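Local coordinates for GTP-binding protein (Sulfolobus solfataricus P2, PDB 2QTF) that hydrolyses GTP, associates with the 50S ribosomal subunit as a monomer and may take part in protein synthesis or ribosome biogenesis, at residues Ala110-Glu115 against Asn154-Glu159; Ser36-Val39 against Ile43-Asp46; Glu15-Val20 against Tyr25-Ile30; Ser58-Phe63 against Ile72-Glu77. One frame throughout, in Å; residues are numbered along the deposited sequence.

Interaction 1 of 4, residues Ala110-Glu115 against Asn154-Glu159; sequences ARLKYE and NKLMKE
Leu-112 and Leu-156 face each other across an antiparallel pair of long helices, 101-121 and 145-164, both within the middle region of HflX. The opposed chain directions follow from the register, in which Leu-112 lies nearest Leu-156 and Lys-113 nearest Asn-154. With 10.0 Å between Leu-112 CA and Leu-156 CA, the backbones stay well apart and the side chains must span the gap. Each leucine starts its CB bond toward the opposite helix, and the two side chains cross at about a right angle. The touch is made by one methyl of each, Leu-112 CD1 against Leu-156 CD1 at 3.7 Å. Both leucines hold CG anti to the carbonyl carbon (chi1 -68° in Leu-112, -72° in Leu-156) and have chi2 near the extended value, so the two share one conformation. Both are buried: Leu-112 also packs on Tyr-149 and Ile-153, and Leu-156 on Met-105. A bound cadmium ion lies about 4 Å from the Leu-112 side chain.

The second crossing, between Lys-113 and Met-157, is also nearly perpendicular but belongs to the exposed edge of the pair. Lys-113 is extended beyond CG and carries its end closer to the other helix than its first bond suggests. Met-157 instead bends at its last torsion (chi3 75°), turning its methyl out of line with the chain. The contact is loose, with no hydrogen bond between the segments. Lys-113 NZ lies 4.0 Å from Met-157 SD and 4.1 Å from the methyl carbon Met-157 CE.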
loop_
_atom_site.group_PDB
_atom_site.type_symbol
_atom_site.label_atom_id
_atom_site.label_comp_id
_atom_site.label_asym_id
_atom_site.label_seq_id
_atom_site.Cartn_x
_atom_site.Cartn_y
_atom_site.Cartn_z
ATOM N N ALA A 110 -8.808 10.715 9.989
ATOM C CA ALA A 110 -7.359 10.962 10.093
ATOM C C ALA A 110 -6.901 12.199 9.313
ATOM O O ALA A 110 -6.000 12.958 9.760
ATOM C CB ALA A 110 -6.553 9.710 9.671
ATOM N N ARG A 111 -7.431 12.381 8.087
ATOM C CA ARG A 111 -7.094 13.635 7.321
ATOM C C ARG A 111 -7.549 14.915 8.085
ATOM O O ARG A 111 -6.839 15.917 8.121
ATOM C CB ARG A 111 -7.774 13.547 5.946
ATOM C CG ARG A 111 -7.072 12.560 5.004
ATOM C CD ARG A 111 -7.910 12.397 3.645
ATOM N NE ARG A 111 -7.062 11.769 2.641
ATOM C CZ ARG A 111 -7.531 11.320 1.477
ATOM N NH1 ARG A 111 -8.856 11.318 1.249
ATOM N NH2 ARG A 111 -6.679 10.995 0.559
ATOM N N LEU A 112 -8.778 14.944 8.579
ATOM C CA LEU A 112 -9.282 16.084 9.370
ATOM C C LEU A 112 -8.444 16.360 10.571
ATOM O O LEU A 112 -8.125 17.544 10.866
ATOM C CB LEU A 112 -10.730 15.830 9.828
ATOM C CG LEU A 112 -11.730 15.825 8.646
ATOM C CD1 LEU A 112 -13.106 15.426 9.103
ATOM C CD2 LEU A 112 -11.755 17.212 7.886
ATOM N N LYS A 113 -8.120 15.315 11.317
ATOM C CA LYS A 113 -7.275 15.493 12.549
ATOM C C LYS A 113 -5.906 16.036 12.153
ATOM O O LYS A 113 -5.355 16.894 12.863
ATOM C CB LYS A 113 -7.106 14.143 13.277
ATOM C CG LYS A 113 -8.434 13.843 14.061
ATOM C CD LYS A 113 -8.239 12.612 14.931
ATOM C CE LYS A 113 -9.317 12.609 16.056
ATOM N NZ LYS A 113 -8.934 11.642 17.167
ATOM N N TYR A 114 -5.379 15.594 11.016
ATOM C CA TYR A 114 -4.068 16.108 10.571
ATOM C C TYR A 114 -4.080 17.556 10.155
ATOM O O TYR A 114 -3.051 18.267 10.242
ATOM C CB TYR A 114 -3.520 15.229 9.410
ATOM C CG TYR A 114 -2.004 15.164 9.316
ATOM C CD1 TYR A 114 -1.233 14.680 10.385
ATOM C CD2 TYR A 114 -1.352 15.637 8.202
ATOM C CE1 TYR A 114 0.144 14.655 10.300
ATOM C CE2 TYR A 114 -0.017 15.591 8.085
ATOM C CZ TYR A 114 0.731 15.113 9.194
ATOM O OH TYR A 114 2.086 14.989 9.073
ATOM N N GLU A 115 -5.217 18.027 9.658
ATOM C CA GLU A 115 -5.326 19.407 9.245
ATOM C C GLU A 115 -5.486 20.327 10.453
ATOM O O GLU A 115 -5.208 21.480 10.332
ATOM C CB GLU A 115 -6.636 19.660 8.463
ATOM C CG GLU A 115 -6.696 19.967 7.048
ATOM C CD GLU A 115 -5.431 20.539 6.392
ATOM O OE1 GLU A 115 -4.780 19.682 5.857
ATOM O OE2 GLU A 115 -5.188 21.763 6.278
ATOM N N ASN A 154 -15.917 15.207 15.284
ATOM C CA ASN A 154 -16.844 14.605 16.300
ATOM C C ASN A 154 -18.030 13.774 15.780
ATOM O O ASN A 154 -18.284 12.668 16.282
ATOM C CB ASN A 154 -17.201 15.632 17.356
ATOM C CG ASN A 154 -16.005 15.978 18.194
ATOM O OD1 ASN A 154 -15.093 15.095 18.456
ATOM N ND2 ASN A 154 -15.964 17.230 18.650
ATOM N N LYS A 155 -18.644 14.215 14.698
ATOM C CA LYS A 155 -19.575 13.411 13.952
ATOM C C LYS A 155 -19.048 12.064 13.428
ATOM O O LYS A 155 -19.738 11.012 13.568
ATOM C CB LYS A 155 -20.220 14.234 12.776
ATOM C CG LYS A 155 -21.121 13.355 11.799
ATOM C CD LYS A 155 -21.603 14.129 10.506
ATOM C CE LYS A 155 -22.494 13.271 9.480
ATOM N NZ LYS A 155 -22.493 14.096 8.200
ATOM N N LEU A 156 -17.871 12.067 12.756
ATOM C CA LEU A 156 -17.283 10.798 12.290
ATOM C C LEU A 156 -16.979 9.870 13.509
ATOM O O LEU A 156 -17.210 8.678 13.454
ATOM C CB LEU A 156 -15.987 11.103 11.479
ATOM C CG LEU A 156 -16.298 11.718 10.131
ATOM C CD1 LEU A 156 -14.933 12.242 9.514
ATOM C CD2 LEU A 156 -16.829 10.525 9.369
ATOM N N MET A 157 -16.357 10.389 14.531
ATOM C CA MET A 157 -16.053 9.543 15.714
ATOM C C MET A 157 -17.310 8.935 16.300
ATOM O O MET A 157 -17.335 7.714 16.576
ATOM C CB MET A 157 -15.322 10.286 16.798
ATOM C CG MET A 157 -13.915 10.547 16.364
ATOM S SD MET A 157 -12.885 11.503 17.445
ATOM C CE MET A 157 -12.479 10.312 18.788
ATOM N N LYS A 158 -18.358 9.752 16.432
ATOM C CA LYS A 158 -19.689 9.246 16.788
ATOM C C LYS A 158 -20.176 8.110 15.924
ATOM O O LYS A 158 -20.447 7.015 16.426
ATOM C CB LYS A 158 -20.711 10.385 16.952
ATOM C CG LYS A 158 -20.249 11.268 18.133
ATOM C CD LYS A 158 -21.222 12.445 18.547
ATOM C CE LYS A 158 -20.842 13.013 19.935
ATOM N NZ LYS A 158 -21.619 14.284 20.395
ATOM N N GLU A 159 -20.268 8.331 14.614
ATOM C CA GLU A 159 -20.679 7.260 13.749
ATOM C C GLU A 159 -19.755 6.065 13.754
ATOM O O GLU A 159 -20.254 4.933 13.643
ATOM C CB GLU A 159 -20.860 7.763 12.348
ATOM C CG GLU A 159 -21.459 9.163 12.383
ATOM C CD GLU A 159 -21.787 9.690 11.011
ATOM O OE1 GLU A 159 -21.020 9.386 10.059
ATOM O OE2 GLU A 159 -22.813 10.413 10.902
#

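Interaction 2 of 4, residues Ser36-Val39 against Ile43-Asp46; sequences SPNV and IQYD
Asn-38 has CG anti to its own N, while Gln-44, the N-cap residue of helix 45-52, bends sharply at chi2 (-36°); together these torsions bring the two amides into the turn that leads from the loop after strand 25-31 into the helix. The bend returns the end of Gln-44, whose first bond leads away, to the backbone of 36-39. There Gln-44 NE2 donates to Ser-36 O at 3.1 Å. The bond is not straight, its N-H...O angle being 139°, and the donor stands above the carbonyl plane. Through it the start of the helix is tied to the preceding loop.

Asn-38 fills the middle of the contact with its CB, 3.3 Å from Ile-43 O. Its OD1 is used locally: it accepts a hydrogen bond from Phe-41 N and a weak one from Lys-40 N, the latter being the bond of an Asx turn. Ile-43 sends its side chain the other way, onto Leu-48 and Ile-51 of the helix. The Asn-38 and Gln-44 amides are inclined by 50°, with Asn-38 ND2 4.0 Å from Gln-44 OE1.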
loop_
_atom_site.group_PDB
_atom_site.type_symbol
_atom_site.label_atom_id
_atom_site.label_comp_id
_atom_site.label_asym_id
_atom_site.label_seq_id
_atom_site.Cartn_x
_atom_site.Cartn_y
_atom_site.Cartn_z
ATOM N N SER A 36 20.113 20.913 5.553
ATOM C CA SER A 36 19.543 21.853 6.531
ATOM C C SER A 36 18.228 22.446 5.984
ATOM O O SER A 36 18.236 23.321 5.102
ATOM C CB SER A 36 20.557 22.937 6.980
ATOM O OG SER A 36 20.938 23.701 5.870
ATOM N N PRO A 37 17.121 21.895 6.471
ATOM C CA PRO A 37 15.804 22.191 5.958
ATOM C C PRO A 37 15.500 23.664 6.076
ATOM O O PRO A 37 15.894 24.356 7.075
ATOM C CB PRO A 37 14.874 21.320 6.815
ATOM C CG PRO A 37 15.705 20.214 7.278
ATOM C CD PRO A 37 17.079 20.825 7.473
ATOM N N ASN A 38 14.786 24.171 5.070
ATOM C CA ASN A 38 14.418 25.590 5.098
ATOM C C ASN A 38 13.306 25.813 6.150
ATOM O O ASN A 38 12.306 25.102 6.184
ATOM C CB ASN A 38 14.031 26.023 3.640
ATOM C CG ASN A 38 13.712 27.455 3.522
ATOM O OD1 ASN A 38 12.752 27.897 4.111
ATOM N ND2 ASN A 38 14.451 28.204 2.636
ATOM N N VAL A 39 13.450 26.849 6.983
ATOM C CA VAL A 39 12.537 27.040 8.104
ATOM C C VAL A 39 11.110 27.263 7.661
ATOM O O VAL A 39 10.155 26.804 8.327
ATOM C CB VAL A 39 12.956 28.252 8.974
ATOM C CG1 VAL A 39 12.034 28.338 10.185
ATOM C CG2 VAL A 39 14.466 28.136 9.413
ATOM N N ILE A 43 11.913 22.302 1.873
ATOM C CA ILE A 43 12.816 22.177 0.756
ATOM C C ILE A 43 13.386 23.585 0.392
ATOM O O ILE A 43 12.897 24.566 0.902
ATOM C CB ILE A 43 12.170 21.490 -0.517
ATOM C CG1 ILE A 43 11.056 22.319 -1.054
ATOM C CG2 ILE A 43 11.649 20.007 -0.105
ATOM C CD1 ILE A 43 10.554 21.847 -2.512
ATOM N N GLN A 44 14.363 23.642 -0.491
ATOM C CA GLN A 44 14.995 24.926 -0.815
ATOM C C GLN A 44 14.062 25.757 -1.683
ATOM O O GLN A 44 13.220 25.214 -2.433
ATOM C CB GLN A 44 16.373 24.679 -1.481
ATOM C CG GLN A 44 17.520 24.101 -0.419
ATOM C CD GLN A 44 17.492 24.638 1.089
ATOM O OE1 GLN A 44 17.461 25.856 1.356
ATOM N NE2 GLN A 44 17.442 23.683 2.080
ATOM N N TYR A 45 14.126 27.091 -1.504
ATOM C CA TYR A 45 13.185 27.944 -2.152
ATOM C C TYR A 45 13.281 27.869 -3.661
ATOM O O TYR A 45 12.288 27.860 -4.360
ATOM C CB TYR A 45 13.462 29.340 -1.650
ATOM C CG TYR A 45 12.512 30.409 -2.160
ATOM C CD1 TYR A 45 11.227 30.529 -1.627
ATOM C CD2 TYR A 45 12.940 31.377 -3.137
ATOM C CE1 TYR A 45 10.395 31.519 -2.024
ATOM C CE2 TYR A 45 12.059 32.377 -3.577
ATOM C CZ TYR A 45 10.816 32.500 -2.981
ATOM O OH TYR A 45 9.831 33.452 -3.300
ATOM N N ASP A 46 14.481 27.782 -4.200
ATOM C CA ASP A 46 14.606 27.722 -5.644
ATOM C C ASP A 46 14.032 26.380 -6.209
ATOM O O ASP A 46 13.382 26.387 -7.247
ATOM C CB ASP A 46 16.058 27.852 -6.117
ATOM C CG ASP A 46 17.037 26.905 -5.418
ATOM O OD1 ASP A 46 16.725 25.944 -4.675
ATOM O OD2 ASP A 46 18.249 27.104 -5.645
#

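Interaction 3 of 4, residues Glu15-Val20 against Tyr25-Ile30; sequences EAIALV and YKVTSI
Val-20 packs tightly against Tyr-25 and Val-27 where helix 13-22 turns back into strand 25-31, the second half of a beta-alpha-beta unit. The short axes pass 8.3 Å apart at 138°, nearer antiparallel than parallel, and the elements converge toward the connecting turn: the Val-20 and Tyr-25 CA atoms are 5.7 Å apart, those of Ile-17 and Val-27 7.0 Å.

At the close end, one methyl does most of the work. Val-20 CG1, placed anti to the backbone N (chi1 169°), reaches 3.4 Å from Tyr-25 CB and 3.6 Å from Val-27 CG2. Beside it, Tyr-25 N donates to Val-20 O at 3.2 Å, with a fairly straight N-H...O angle of 157°. The same oxygen lies at the edge of the Tyr-25 ring, near its plane, so the carbonyl is met by both the backbone and the rim of the side chain. The ring itself leads away from the helix, and its OH is hydrogen-bonded to Lys-2.

Toward the solvent side the fit slackens. Ile-17 meets the strand chiefly by its end, crossing Ile-30 at about a right angle with the two CD1 atoms, Ile-17 CD1 and Ile-30 CD1, 4.0 Å apart; Ile-30 is exposed.

In the surrounding fold, strand 25-31 is the outermost strand on its side of the parallel sheet and bonds through its backbone to strand 2-7. Val-20 also packs on Ile-61 of strand 59-62 and on Leu-89 of helix 86-97.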
loop_
_atom_site.group_PDB
_atom_site.type_symbol
_atom_site.label_atom_id
_atom_site.label_comp_id
_atom_site.label_asym_id
_atom_site.label_seq_id
_atom_site.Cartn_x
_atom_site.Cartn_y
_atom_site.Cartn_z
ATOM N N GLU A 15 11.663 2.032 -0.700
ATOM C CA GLU A 15 10.341 1.872 -0.058
ATOM C C GLU A 15 9.381 3.024 -0.458
ATOM O O GLU A 15 8.228 2.785 -0.853
ATOM C CB GLU A 15 10.477 1.846 1.471
ATOM C CG GLU A 15 9.191 1.350 2.162
ATOM C CD GLU A 15 9.170 -0.184 2.332
ATOM O OE1 GLU A 15 10.107 -0.920 1.862
ATOM O OE2 GLU A 15 8.197 -0.665 2.924
ATOM N N ALA A 16 9.854 4.282 -0.329
ATOM C CA ALA A 16 9.041 5.440 -0.762
ATOM C C ALA A 16 8.596 5.435 -2.228
ATOM O O ALA A 16 7.494 5.821 -2.591
ATOM C CB ALA A 16 9.774 6.762 -0.427
ATOM N N ILE A 17 9.470 5.056 -3.127
ATOM C CA ILE A 17 9.063 4.878 -4.509
ATOM C C ILE A 17 7.852 3.942 -4.696
ATOM O O ILE A 17 6.865 4.273 -5.410
ATOM C CB ILE A 17 10.246 4.375 -5.393
ATOM C CG1 ILE A 17 11.266 5.522 -5.615
ATOM C CG2 ILE A 17 9.706 3.947 -6.805
ATOM C CD1 ILE A 17 12.640 4.955 -6.075
ATOM N N ALA A 18 7.943 2.814 -4.055
ATOM C CA ALA A 18 6.874 1.783 -4.152
ATOM C C ALA A 18 5.625 2.301 -3.430
ATOM O O ALA A 18 4.544 2.115 -3.914
ATOM C CB ALA A 18 7.418 0.420 -3.514
ATOM N N LEU A 19 5.743 3.033 -2.318
ATOM C CA LEU A 19 4.543 3.768 -1.731
ATOM C C LEU A 19 3.903 4.837 -2.681
ATOM O O LEU A 19 2.659 4.968 -2.816
ATOM C CB LEU A 19 4.917 4.381 -0.405
ATOM C CG LEU A 19 5.337 3.359 0.664
ATOM C CD1 LEU A 19 5.992 4.014 1.841
ATOM C CD2 LEU A 19 4.049 2.494 1.144
ATOM N N VAL A 20 4.740 5.686 -3.285
ATOM C CA VAL A 20 4.203 6.703 -4.184
ATOM C C VAL A 20 3.500 6.053 -5.370
ATOM O O VAL A 20 2.436 6.559 -5.805
ATOM C CB VAL A 20 5.365 7.656 -4.657
ATOM C CG1 VAL A 20 4.925 8.603 -5.822
ATOM C CG2 VAL A 20 5.879 8.402 -3.439
ATOM N N TYR A 25 0.935 7.597 -8.375
ATOM C CA TYR A 25 1.810 8.680 -8.940
ATOM C C TYR A 25 2.980 8.017 -9.650
ATOM O O TYR A 25 3.450 6.975 -9.210
ATOM C CB TYR A 25 2.392 9.603 -7.849
ATOM C CG TYR A 25 1.363 10.467 -7.205
ATOM C CD1 TYR A 25 1.031 11.722 -7.712
ATOM C CD2 TYR A 25 0.721 10.038 -6.063
ATOM C CE1 TYR A 25 0.027 12.522 -7.058
ATOM C CE2 TYR A 25 -0.300 10.806 -5.477
ATOM C CZ TYR A 25 -0.615 11.992 -5.929
ATOM O OH TYR A 25 -1.609 12.630 -5.214
ATOM N N LYS A 26 3.452 8.640 -10.744
ATOM C CA LYS A 26 4.733 8.334 -11.356
ATOM C C LYS A 26 5.846 9.237 -10.744
ATOM O O LYS A 26 5.681 10.444 -10.706
ATOM C CB LYS A 26 4.617 8.606 -12.879
ATOM C CG LYS A 26 5.951 8.245 -13.629
ATOM C CD LYS A 26 5.867 8.398 -15.202
ATOM C CE LYS A 26 7.116 7.672 -15.920
ATOM N NZ LYS A 26 6.869 7.361 -17.435
ATOM N N VAL A 27 6.932 8.677 -10.226
ATOM C CA VAL A 27 7.975 9.493 -9.625
ATOM C C VAL A 27 8.826 10.011 -10.737
ATOM O O VAL A 27 9.478 9.190 -11.442
ATOM C CB VAL A 27 8.877 8.685 -8.755
ATOM C CG1 VAL A 27 10.034 9.591 -8.165
ATOM C CG2 VAL A 27 7.997 7.927 -7.577
ATOM N N THR A 28 8.773 11.315 -10.978
ATOM C CA THR A 28 9.559 11.826 -12.109
ATOM C C THR A 28 10.826 12.523 -11.745
ATOM O O THR A 28 11.640 12.777 -12.631
ATOM C CB THR A 28 8.786 12.620 -13.130
ATOM O OG1 THR A 28 8.139 13.736 -12.513
ATOM C CG2 THR A 28 7.740 11.715 -13.869
ATOM N N SER A 29 11.002 12.867 -10.471
ATOM C CA SER A 29 12.325 13.224 -10.010
ATOM C C SER A 29 12.445 12.941 -8.543
ATOM O O SER A 29 11.420 12.825 -7.862
ATOM C CB SER A 29 12.558 14.704 -10.290
ATOM O OG SER A 29 11.581 15.434 -9.659
ATOM N N ILE A 30 13.677 12.820 -8.059
ATOM C CA ILE A 30 13.943 12.333 -6.742
ATOM C C ILE A 30 15.113 13.129 -6.174
ATOM O O ILE A 30 16.166 13.274 -6.829
ATOM C CB ILE A 30 14.335 10.836 -6.715
ATOM C CG1 ILE A 30 13.299 9.990 -7.425
ATOM C CG2 ILE A 30 14.551 10.325 -5.308
ATOM C CD1 ILE A 30 13.675 8.482 -7.624
#

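Interaction 4 of 4, residues Ser58-Phe63 against Ile72-Glu77; sequences STLIIF and INIRRE
A beta-alpha-beta unit, strand 59-62, helix 68-78 and strand 82-84, includes this contact, in which Ile-74 of the helix packs on Leu-60 and Ile-62 of the strand. The two strand residues are two positions apart and both start toward the helix, as alternation along a strand requires. Ile-74 answers with a branch for each. Its CG2, anti to the backbone N, lies 3.8 Å from Leu-60 CD2, the two side chains crossing at about a right angle. Its other branch has CG1 anti to the carbonyl carbon (chi1 -55°) and is extended at chi2. That brings Ile-74 CD1 to 4.0 Å from Ile-62 CD1, the isoleucines meeting tip to tip. All three residues are buried. With two methyl pairs and no hydrogen bond between the segments, the join is apolar; the Leu-60 and Ile-74 CA atoms stay 9.2 Å apart, and the side chains bridge the gap.

Val-83 of the next strand adds to this layer, touching both Leu-60 and Ile-74. On the helix's polar side Arg-76 forms a salt bridge with its neighbour Glu-77, whose OE1 pairs with Lys-52. In that bridge Arg-76 NE lies 2.9 Å from Glu-77 OE2, and that oxygen sits 22° out of the guanidinium plane.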
loop_
_atom_site.group_PDB
_atom_site.type_symbol
_atom_site.label_atom_id
_atom_site.label_comp_id
_atom_site.label_asym_id
_atom_site.label_seq_id
_atom_site.Cartn_x
_atom_site.Cartn_y
_atom_site.Cartn_z
ATOM N N SER A 58 2.775 17.352 -11.119
ATOM C CA SER A 58 1.514 17.692 -10.531
ATOM C C SER A 58 1.599 17.777 -9.033
ATOM O O SER A 58 0.798 18.469 -8.434
ATOM C CB SER A 58 0.396 16.738 -10.951
ATOM O OG SER A 58 0.665 15.438 -10.487
ATOM N N THR A 59 2.600 17.147 -8.425
ATOM C CA THR A 59 2.549 16.967 -6.970
ATOM C C THR A 59 3.938 16.913 -6.344
ATOM O O THR A 59 4.844 16.259 -6.864
ATOM C CB THR A 59 1.775 15.612 -6.597
ATOM O OG1 THR A 59 0.461 15.657 -7.196
ATOM C CG2 THR A 59 1.718 15.316 -5.053
ATOM N N LEU A 60 4.061 17.577 -5.195
ATOM C CA LEU A 60 5.307 17.471 -4.399
ATOM C C LEU A 60 5.108 16.445 -3.277
ATOM O O LEU A 60 4.144 16.520 -2.578
ATOM C CB LEU A 60 5.615 18.828 -3.774
ATOM C CG LEU A 60 6.766 18.912 -2.788
ATOM C CD1 LEU A 60 8.057 18.359 -3.401
ATOM C CD2 LEU A 60 6.903 20.422 -2.287
ATOM N N ILE A 61 5.999 15.460 -3.163
ATOM C CA ILE A 61 5.872 14.502 -2.092
ATOM C C ILE A 61 7.148 14.512 -1.252
ATOM O O ILE A 61 8.235 14.350 -1.800
ATOM C CB ILE A 61 5.575 13.039 -2.648
ATOM C CG1 ILE A 61 4.262 13.078 -3.473
ATOM C CG2 ILE A 61 5.445 12.017 -1.459
ATOM C CD1 ILE A 61 4.010 11.756 -4.248
ATOM N N ILE A 62 6.991 14.721 0.048
ATOM C CA ILE A 62 8.138 14.755 0.961
ATOM C C ILE A 62 8.016 13.571 1.906
ATOM O O ILE A 62 7.047 13.431 2.637
ATOM C CB ILE A 62 8.214 16.117 1.658
ATOM C CG1 ILE A 62 8.514 17.257 0.584
ATOM C CG2 ILE A 62 9.313 16.056 2.725
ATOM C CD1 ILE A 62 8.153 18.635 1.116
ATOM N N PHE A 63 8.966 12.651 1.838
ATOM C CA PHE A 63 8.854 11.497 2.676
ATOM C C PHE A 63 9.371 11.769 4.080
ATOM O O PHE A 63 10.378 11.215 4.437
ATOM C CB PHE A 63 9.521 10.276 2.009
ATOM C CG PHE A 63 8.982 8.955 2.514
ATOM C CD1 PHE A 63 7.680 8.527 2.202
ATOM C CD2 PHE A 63 9.761 8.163 3.375
ATOM C CE1 PHE A 63 7.208 7.277 2.718
ATOM C CE2 PHE A 63 9.320 6.922 3.864
ATOM C CZ PHE A 63 8.058 6.470 3.542
ATOM N N ILE A 72 1.782 25.288 5.495
ATOM C CA ILE A 72 1.197 26.568 5.154
ATOM C C ILE A 72 1.978 27.248 4.045
ATOM O O ILE A 72 1.364 27.717 3.060
ATOM C CB ILE A 72 1.093 27.538 6.398
ATOM C CG1 ILE A 72 -0.063 27.040 7.318
ATOM C CG2 ILE A 72 0.773 29.068 5.932
ATOM C CD1 ILE A 72 0.251 27.160 8.832
ATOM N N ASN A 73 3.311 27.255 4.169
ATOM C CA ASN A 73 4.188 27.987 3.277
ATOM C C ASN A 73 4.317 27.261 1.928
ATOM O O ASN A 73 4.135 27.905 0.909
ATOM C CB ASN A 73 5.545 28.110 3.920
ATOM C CG ASN A 73 5.542 29.155 5.036
ATOM O OD1 ASN A 73 6.053 28.938 6.132
ATOM N ND2 ASN A 73 4.847 30.210 4.788
ATOM N N ILE A 74 4.530 25.922 1.940
ATOM C CA ILE A 74 4.540 25.122 0.667
ATOM C C ILE A 74 3.228 25.227 -0.116
ATOM O O ILE A 74 3.280 25.450 -1.324
ATOM C CB ILE A 74 4.905 23.669 0.921
ATOM C CG1 ILE A 74 6.256 23.633 1.669
ATOM C CG2 ILE A 74 4.785 22.836 -0.334
ATOM C CD1 ILE A 74 6.655 22.166 2.071
ATOM N N ARG A 75 2.061 25.084 0.554
ATOM C CA ARG A 75 0.771 25.098 -0.173
ATOM C C ARG A 75 0.520 26.448 -0.799
ATOM O O ARG A 75 -0.067 26.530 -1.875
ATOM C CB ARG A 75 -0.409 24.821 0.772
ATOM C CG ARG A 75 -0.403 23.334 1.274
ATOM C CD ARG A 75 -1.585 23.200 2.304
ATOM N NE ARG A 75 -1.772 21.783 2.704
ATOM C CZ ARG A 75 -2.564 21.422 3.721
ATOM N NH1 ARG A 75 -3.170 22.388 4.428
ATOM N NH2 ARG A 75 -2.773 20.115 3.963
ATOM N N ARG A 76 0.932 27.512 -0.096
ATOM C CA ARG A 76 0.820 28.888 -0.718
ATOM C C ARG A 76 1.637 29.008 -1.995
ATOM O O ARG A 76 1.082 29.324 -3.032
ATOM C CB ARG A 76 1.233 29.995 0.282
ATOM C CG ARG A 76 1.098 31.439 -0.403
ATOM C CD ARG A 76 1.805 32.499 0.534
ATOM N NE ARG A 76 3.244 32.233 0.673
ATOM C CZ ARG A 76 3.842 31.862 1.791
ATOM N NH1 ARG A 76 3.171 31.658 2.930
ATOM N NH2 ARG A 76 5.118 31.679 1.761
ATOM N N GLU A 77 2.903 28.623 -1.965
ATOM C CA GLU A 77 3.749 28.763 -3.108
ATOM C C GLU A 77 3.262 27.932 -4.275
ATOM O O GLU A 77 3.402 28.348 -5.421
ATOM C CB GLU A 77 5.132 28.229 -2.764
ATOM C CG GLU A 77 5.843 29.037 -1.752
ATOM C CD GLU A 77 5.814 30.553 -2.097
ATOM O OE1 GLU A 77 6.224 30.942 -3.243
ATOM O OE2 GLU A 77 5.274 31.310 -1.228
#

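Interactions 2, 3 and 4 belong to one N-terminal alpha/beta unit, and interaction 4 touches both others. Ile-43 of interaction 2 packs on strand 59-62, with Ile-43 CD1 3.9 Å from Leu-60 CD2. From interaction 3, Val-20 CG1 comes within 3.6 Å of Ile-61 CD1, while interactions 2 and 3 stay about 10 Å apart at their nearest atoms. Interaction 1 lies in the helical pair, 23 Å from interaction 4 between centres, yet a salt bridge joins them, Arg-75 NH2 to Glu-115 OE1 at 2.8 Å. Interaction 3 approaches the GTP site: the Ile-17 side chain is about 7 Å from that of Asn-189, inferred to bind the nucleotide.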